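Local structure of histidine-rich glycoprotein (Oryctolagus cuniculus, 4CCV) at residues 69-74 and 103-108; 79-84 and 91-96. The protein binds ligands such as heme, heparin, heparan sulfate, thrombospondin, plasminogen and divalent metal ions in plasma, acting as an adapter in coagulation, fibrinolysis and angiogenesis. All coordinates share one frame; numbering follows the deposited sequence.

Overall arrangement
Both interactions belong to one beta hairpin, strands 73-84 and 95-104, at the edge of the antiparallel sheet of the second cystatin domain. Interaction 2 lies near the turn of the hairpin and is nested in the loop that interaction 1 closes at the open end; their centres are 32 Å apart, on opposite sides of the centre of the chain. Each is partly buried. Interaction 2 has an apolar face of Leu81, Phe83, Pro93 and Val96 and a face of charged and polar groups beside Arg51. Interaction 1 lies farther out, close to the glycan, and adds a CH-pi contact of a glutamate CB over a histidine ring to its backbone ladder where the strands give way to loops.

Interaction 1: 69-74 and 103-108; sequences HRHPAF and FNFEEH
Phe103 and Phe74 form a hydrogen-bonded antiparallel pair at the open end of the beta hairpin formed by strands 73-84 and 95-104 of the cystatin domain. Phe103 N donates to Phe74 O at 2.7 Å, and Phe103 O accepts from Phe74 N while also lying 3.4 Å from Ala73 CA. Asn104 follows as a non-hydrogen-bonded partner of Ala73: its OD1 rests against Ala73 CB, and its ND2 is held within the segment by Glu107 OE1. The backbone O of Asn104 accepts from Glu107 N and His108 ND1, which come in on the two sides of its carbonyl plane. Next along, Phe105 N donates to Pro72 O, 3.0 Å away and fairly straight at 165°, and Phe105 CB packs beside Pro72 CD. Glu106 then curls back over His71. Its CG sits between backbone N and carbonyl carbon (chi1 79°) and the chain bends again at chi2, which lays the carboxylate within 15° of the imidazole plane. Arg65 forms a salt bridge with Glu106 OE2 and also bonds His71 O, tying both sides together. Glu106 CB lies over the centre of one imidazole face, 3.6 Å from the centroid, while OE1 touches His71 CB at 3.3 Å.

Interaction 2: 79-84 and 91-96; sequences ADLSFD and ENPEDV
Phe83 and Pro93 set the pattern near the turn of this antiparallel hairpin: the two side chains run alongside each other in the same direction, with the proline against one face of the aromatic ring. Pro93 CB stands 3.9 Å from the centroid of the Phe83 ring, displaced toward its rim, a CH-pi contact. Pro93 CD also touches the ring, 3.7 Å from Phe83 CE1. Phe83 reaches it because CG is anti to the carbonyl carbon (chi1 -70°), which brings back a side chain that starts out away from the other segment. Leu81 and Val96, a non-hydrogen-bonded pair, repeat the side-by-side arrangement, with Leu81 CD2 and Val96 CG2 3.6 Å apart.

Ser82 and Asp95 occupy the other face. Asp95 CG is placed between its backbone N and carbonyl carbon (chi1 59°), and OD1 leans on Ser82 CB at 3.4 Å. Arg51 gathers this polar side: its NH1 forms a salt bridge with Asp95 OD2 and a hydrogen bond with Ser82 OG. The backbone beneath is a classic beta bulge: Glu94 and Asp95 both face Ser82. Ser82 N donates almost straight to Asp95 O, whereas Glu94 N reaches Ser82 O at 2.8 Å with a more bent N-H...O angle of 136°. Beyond the bulge, one water joins Asp84 N, Asn92 O and Glu94 OE2, linking the end of 79-84 to the turn residues of 91-96.

In the sheet, strand 73-84 is flanked on its other side by strand 51-62, to which it bonds through its backbone, at Leu81 with Tyr54 and Phe83 with Thr52. Helix 15-27 packs against Leu81, which touches its Ser17, and Glu91 forms a salt bridge with Lys16.

Interaction 1: 69-74 and 103-108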
loop_
_atom_site.group_PDB
_atom_site.type_symbol
_atom_site.label_atom_id
_atom_site.label_comp_id
_atom_site.label_asym_id
_atom_site.label_seq_id
_atom_site.Cartn_x
_atom_site.Cartn_y
_atom_site.Cartn_z
ATOM N N HIS A 69 20.882 -10.491 9.891
ATOM C CA HIS A 69 21.031 -11.289 8.640
ATOM C C HIS A 69 19.830 -12.186 8.403
ATOM O O HIS A 69 19.961 -13.330 7.927
ATOM C CB HIS A 69 22.298 -12.127 8.680
ATOM C CG HIS A 69 23.464 -11.398 9.263
ATOM N ND1 HIS A 69 24.069 -10.340 8.618
ATOM C CD2 HIS A 69 24.063 -11.505 10.474
ATOM C CE1 HIS A 69 25.031 -9.865 9.386
ATOM N NE2 HIS A 69 25.033 -10.536 10.526
ATOM N N ARG A 70 18.643 -11.658 8.735
ATOM C CA ARG A 70 17.426 -12.455 8.626
ATOM C C ARG A 70 17.063 -12.742 7.178
ATOM O O ARG A 70 17.556 -12.095 6.283
ATOM C CB ARG A 70 16.276 -11.730 9.321
ATOM C CG ARG A 70 16.352 -11.890 10.817
ATOM C CD ARG A 70 15.425 -10.911 11.525
ATOM N NE ARG A 70 15.444 -11.227 12.941
ATOM C CZ ARG A 70 15.290 -10.368 13.946
ATOM N NH1 ARG A 70 15.115 -9.086 13.711
ATOM N NH2 ARG A 70 15.398 -10.807 15.212
ATOM N N HIS A 71 16.153 -13.681 6.951
ATOM C CA HIS A 71 15.600 -13.890 5.622
ATOM C C HIS A 71 14.877 -12.589 5.163
ATOM O O HIS A 71 14.073 -12.038 5.907
ATOM C CB HIS A 71 14.646 -15.067 5.658
ATOM C CG HIS A 71 15.357 -16.384 5.822
ATOM N ND1 HIS A 71 15.109 -17.285 6.850
ATOM C CD2 HIS A 71 16.280 -16.962 5.041
ATOM C CE1 HIS A 71 15.867 -18.356 6.693
ATOM N NE2 HIS A 71 16.578 -18.193 5.589
ATOM N N PRO A 72 15.161 -12.132 3.932
ATOM C CA PRO A 72 14.475 -10.974 3.364
ATOM C C PRO A 72 12.947 -11.167 3.250
ATOM O O PRO A 72 12.457 -12.314 3.146
ATOM C CB PRO A 72 15.144 -10.816 1.975
ATOM C CG PRO A 72 16.422 -11.520 2.047
ATOM C CD PRO A 72 16.277 -12.596 3.083
ATOM N N ALA A 73 12.207 -10.052 3.280
ATOM C CA ALA A 73 10.759 -10.093 3.071
ATOM C C ALA A 73 10.314 -8.862 2.301
ATOM O O ALA A 73 11.106 -7.892 2.114
ATOM C CB ALA A 73 9.989 -10.337 4.367
ATOM N N PHE A 74 9.187 -9.010 1.626
ATOM C CA PHE A 74 8.637 -7.931 0.785
ATOM C C PHE A 74 7.136 -8.088 0.913
ATOM O O PHE A 74 6.652 -9.168 1.255
ATOM C CB PHE A 74 9.180 -8.105 -0.645
ATOM C CG PHE A 74 8.527 -7.251 -1.682
ATOM C CD1 PHE A 74 7.300 -7.651 -2.297
ATOM C CD2 PHE A 74 9.130 -6.051 -2.093
ATOM C CE1 PHE A 74 6.702 -6.848 -3.264
ATOM C CE2 PHE A 74 8.536 -5.265 -3.077
ATOM C CZ PHE A 74 7.330 -5.673 -3.662
ATOM N N PHE A 103 5.612 -11.619 1.302
ATOM C CA PHE A 103 6.326 -12.610 0.506
ATOM C C PHE A 103 7.657 -12.794 1.253
ATOM O O PHE A 103 8.515 -11.900 1.202
ATOM C CB PHE A 103 6.588 -12.075 -0.913
ATOM C CG PHE A 103 7.221 -13.089 -1.862
ATOM C CD1 PHE A 103 6.591 -14.322 -2.139
ATOM C CD2 PHE A 103 8.384 -12.797 -2.535
ATOM C CE1 PHE A 103 7.149 -15.228 -3.038
ATOM C CE2 PHE A 103 8.954 -13.723 -3.413
ATOM C CZ PHE A 103 8.335 -14.924 -3.658
ATOM N N ASN A 104 7.809 -13.910 1.963
ATOM C CA ASN A 104 9.019 -14.217 2.764
ATOM C C ASN A 104 9.972 -15.158 1.980
ATOM O O ASN A 104 9.570 -16.174 1.427
ATOM C CB ASN A 104 8.681 -14.861 4.123
ATOM C CG ASN A 104 7.935 -13.923 5.043
ATOM O OD1 ASN A 104 8.319 -12.780 5.252
ATOM N ND2 ASN A 104 6.829 -14.420 5.597
ATOM N N PHE A 105 11.216 -14.741 1.877
ATOM C CA PHE A 105 12.253 -15.460 1.166
ATOM C C PHE A 105 12.276 -16.966 1.476
ATOM O O PHE A 105 12.390 -17.778 0.579
ATOM C CB PHE A 105 13.600 -14.814 1.535
ATOM C CG PHE A 105 14.756 -15.332 0.749
ATOM C CD1 PHE A 105 15.088 -14.764 -0.454
ATOM C CD2 PHE A 105 15.538 -16.365 1.249
ATOM C CE1 PHE A 105 16.161 -15.243 -1.180
ATOM C CE2 PHE A 105 16.649 -16.834 0.523
ATOM C CZ PHE A 105 16.914 -16.282 -0.701
ATOM N N GLU A 106 12.148 -17.300 2.751
ATOM C CA GLU A 106 12.272 -18.685 3.228
ATOM C C GLU A 106 11.003 -19.564 3.069
ATOM O O GLU A 106 11.073 -20.727 3.344
ATOM C CB GLU A 106 12.753 -18.705 4.699
ATOM C CG GLU A 106 11.729 -18.430 5.820
ATOM C CD GLU A 106 11.274 -16.968 6.015
ATOM O OE1 GLU A 106 11.553 -16.025 5.202
ATOM O OE2 GLU A 106 10.587 -16.739 7.033
ATOM N N GLU A 107 9.871 -19.012 2.626
ATOM C CA GLU A 107 8.648 -19.788 2.541
ATOM C C GLU A 107 8.260 -20.237 1.135
ATOM O O GLU A 107 7.149 -20.753 0.930
ATOM C CB GLU A 107 7.505 -18.979 3.134
ATOM C CG GLU A 107 7.665 -18.748 4.619
ATOM C CD GLU A 107 6.519 -17.931 5.220
ATOM O OE1 GLU A 107 5.831 -17.171 4.497
ATOM O OE2 GLU A 107 6.315 -18.052 6.440
ATOM N N HIS A 108 9.156 -20.076 0.173
ATOM C CA HIS A 108 8.804 -20.296 -1.232
ATOM C C HIS A 108 9.952 -20.981 -1.931
ATOM O O HIS A 108 11.090 -20.518 -1.888
ATOM C CB HIS A 108 8.458 -18.960 -1.916
ATOM C CG HIS A 108 7.215 -18.325 -1.376
ATOM N ND1 HIS A 108 7.240 -17.351 -0.397
ATOM C CD2 HIS A 108 5.905 -18.571 -1.630
ATOM C CE1 HIS A 108 5.997 -17.002 -0.089
ATOM N NE2 HIS A 108 5.168 -17.731 -0.822
#

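Interaction 2: 79-84 and 91-96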
loop_
_atom_site.group_PDB
_atom_site.type_symbol
_atom_site.label_atom_id
_atom_site.label_comp_id
_atom_site.label_asym_id
_atom_site.label_seq_id
_atom_site.Cartn_x
_atom_site.Cartn_y
_atom_site.Cartn_z
ATOM N N ALA A 79 -4.219 0.418 -0.801
ATOM C CA ALA A 79 -5.043 1.310 -0.026
ATOM C C ALA A 79 -6.105 1.910 -0.916
ATOM O O ALA A 79 -5.828 2.572 -1.921
ATOM C CB ALA A 79 -4.212 2.417 0.624
ATOM N N ASP A 80 -7.330 1.770 -0.480
ATOM C CA ASP A 80 -8.450 2.338 -1.192
ATOM C C ASP A 80 -8.793 3.628 -0.474
ATOM O O ASP A 80 -9.362 3.569 0.622
ATOM C CB ASP A 80 -9.643 1.394 -1.182
ATOM C CG ASP A 80 -10.961 2.089 -1.622
ATOM O OD1 ASP A 80 -10.967 3.261 -2.127
ATOM O OD2 ASP A 80 -12.013 1.464 -1.417
ATOM N N LEU A 81 -8.530 4.775 -1.085
ATOM C CA LEU A 81 -8.889 6.072 -0.457
ATOM C C LEU A 81 -10.158 6.622 -1.122
ATOM O O LEU A 81 -10.225 6.793 -2.345
ATOM C CB LEU A 81 -7.775 7.096 -0.629
ATOM C CG LEU A 81 -6.348 6.547 -0.398
ATOM C CD1 LEU A 81 -5.255 7.399 -1.067
ATOM C CD2 LEU A 81 -6.081 6.458 1.056
ATOM N N SER A 82 -11.173 6.829 -0.309
ATOM C CA SER A 82 -12.435 7.286 -0.799
ATOM C C SER A 82 -12.646 8.754 -0.441
ATOM O O SER A 82 -12.594 9.146 0.729
ATOM C CB SER A 82 -13.540 6.425 -0.189
ATOM O OG SER A 82 -14.759 6.797 -0.739
ATOM N N PHE A 83 -12.872 9.557 -1.462
ATOM C CA PHE A 83 -12.968 10.999 -1.318
ATOM C C PHE A 83 -14.332 11.533 -1.733
ATOM O O PHE A 83 -14.941 11.141 -2.740
ATOM C CB PHE A 83 -11.915 11.767 -2.154
ATOM C CG PHE A 83 -10.521 11.609 -1.651
ATOM C CD1 PHE A 83 -10.006 12.490 -0.697
ATOM C CD2 PHE A 83 -9.701 10.559 -2.129
ATOM C CE1 PHE A 83 -8.716 12.331 -0.225
ATOM C CE2 PHE A 83 -8.424 10.404 -1.645
ATOM C CZ PHE A 83 -7.920 11.295 -0.713
ATOM N N ASP A 84 -14.778 12.505 -0.952
ATOM C CA ASP A 84 -15.859 13.378 -1.361
ATOM C C ASP A 84 -15.540 13.897 -2.767
ATOM O O ASP A 84 -14.400 14.305 -3.032
ATOM C CB ASP A 84 -15.887 14.546 -0.395
ATOM C CG ASP A 84 -17.077 15.418 -0.598
ATOM O OD1 ASP A 84 -17.268 15.935 -1.724
ATOM O OD2 ASP A 84 -17.818 15.584 0.382
ATOM N N GLU A 91 -5.519 15.055 1.154
ATOM C CA GLU A 91 -5.193 14.953 2.571
ATOM C C GLU A 91 -6.232 14.294 3.453
ATOM O O GLU A 91 -5.881 13.825 4.532
ATOM C CB GLU A 91 -4.931 16.324 3.186
ATOM C CG GLU A 91 -3.974 17.173 2.404
ATOM C CD GLU A 91 -2.608 16.536 2.307
ATOM O OE1 GLU A 91 -1.862 16.626 3.315
ATOM O OE2 GLU A 91 -2.291 15.954 1.223
ATOM N N ASN A 92 -7.496 14.281 3.043
ATOM C CA ASN A 92 -8.567 13.984 3.975
ATOM C C ASN A 92 -9.634 13.054 3.390
ATOM O O ASN A 92 -10.812 13.391 3.268
ATOM C CB ASN A 92 -9.152 15.317 4.447
ATOM C CG ASN A 92 -8.152 16.125 5.231
ATOM O OD1 ASN A 92 -7.629 17.157 4.774
ATOM N ND2 ASN A 92 -7.827 15.634 6.412
ATOM N N PRO A 93 -9.227 11.845 3.053
ATOM C CA PRO A 93 -10.259 10.894 2.632
ATOM C C PRO A 93 -11.329 10.647 3.679
ATOM O O PRO A 93 -11.062 10.728 4.880
ATOM C CB PRO A 93 -9.462 9.627 2.303
ATOM C CG PRO A 93 -8.252 9.719 3.130
ATOM C CD PRO A 93 -7.890 11.216 3.164
ATOM N N GLU A 94 -12.556 10.420 3.215
ATOM C CA GLU A 94 -13.673 10.138 4.112
ATOM C C GLU A 94 -13.434 8.828 4.819
ATOM O O GLU A 94 -13.835 8.652 5.974
ATOM C CB GLU A 94 -14.957 9.975 3.330
ATOM C CG GLU A 94 -15.351 11.206 2.532
ATOM C CD GLU A 94 -15.652 12.414 3.421
ATOM O OE1 GLU A 94 -16.465 12.239 4.363
ATOM O OE2 GLU A 94 -15.074 13.521 3.187
ATOM N N ASP A 95 -12.870 7.883 4.075
ATOM C CA ASP A 95 -12.447 6.607 4.628
ATOM C C ASP A 95 -11.392 5.885 3.802
ATOM O O ASP A 95 -11.171 6.202 2.659
ATOM C CB ASP A 95 -13.637 5.667 4.885
ATOM C CG ASP A 95 -14.422 5.371 3.651
ATOM O OD1 ASP A 95 -13.842 4.802 2.734
ATOM O OD2 ASP A 95 -15.632 5.713 3.580
ATOM N N VAL A 96 -10.755 4.886 4.420
ATOM C CA VAL A 96 -9.638 4.179 3.817
ATOM C C VAL A 96 -9.781 2.696 4.147
ATOM O O VAL A 96 -10.107 2.337 5.289
ATOM C CB VAL A 96 -8.311 4.729 4.359
ATOM C CG1 VAL A 96 -7.126 3.979 3.778
ATOM C CG2 VAL A 96 -8.141 6.215 4.032
HETATM O O HOH W 1 -13.086 13.499 1.473
#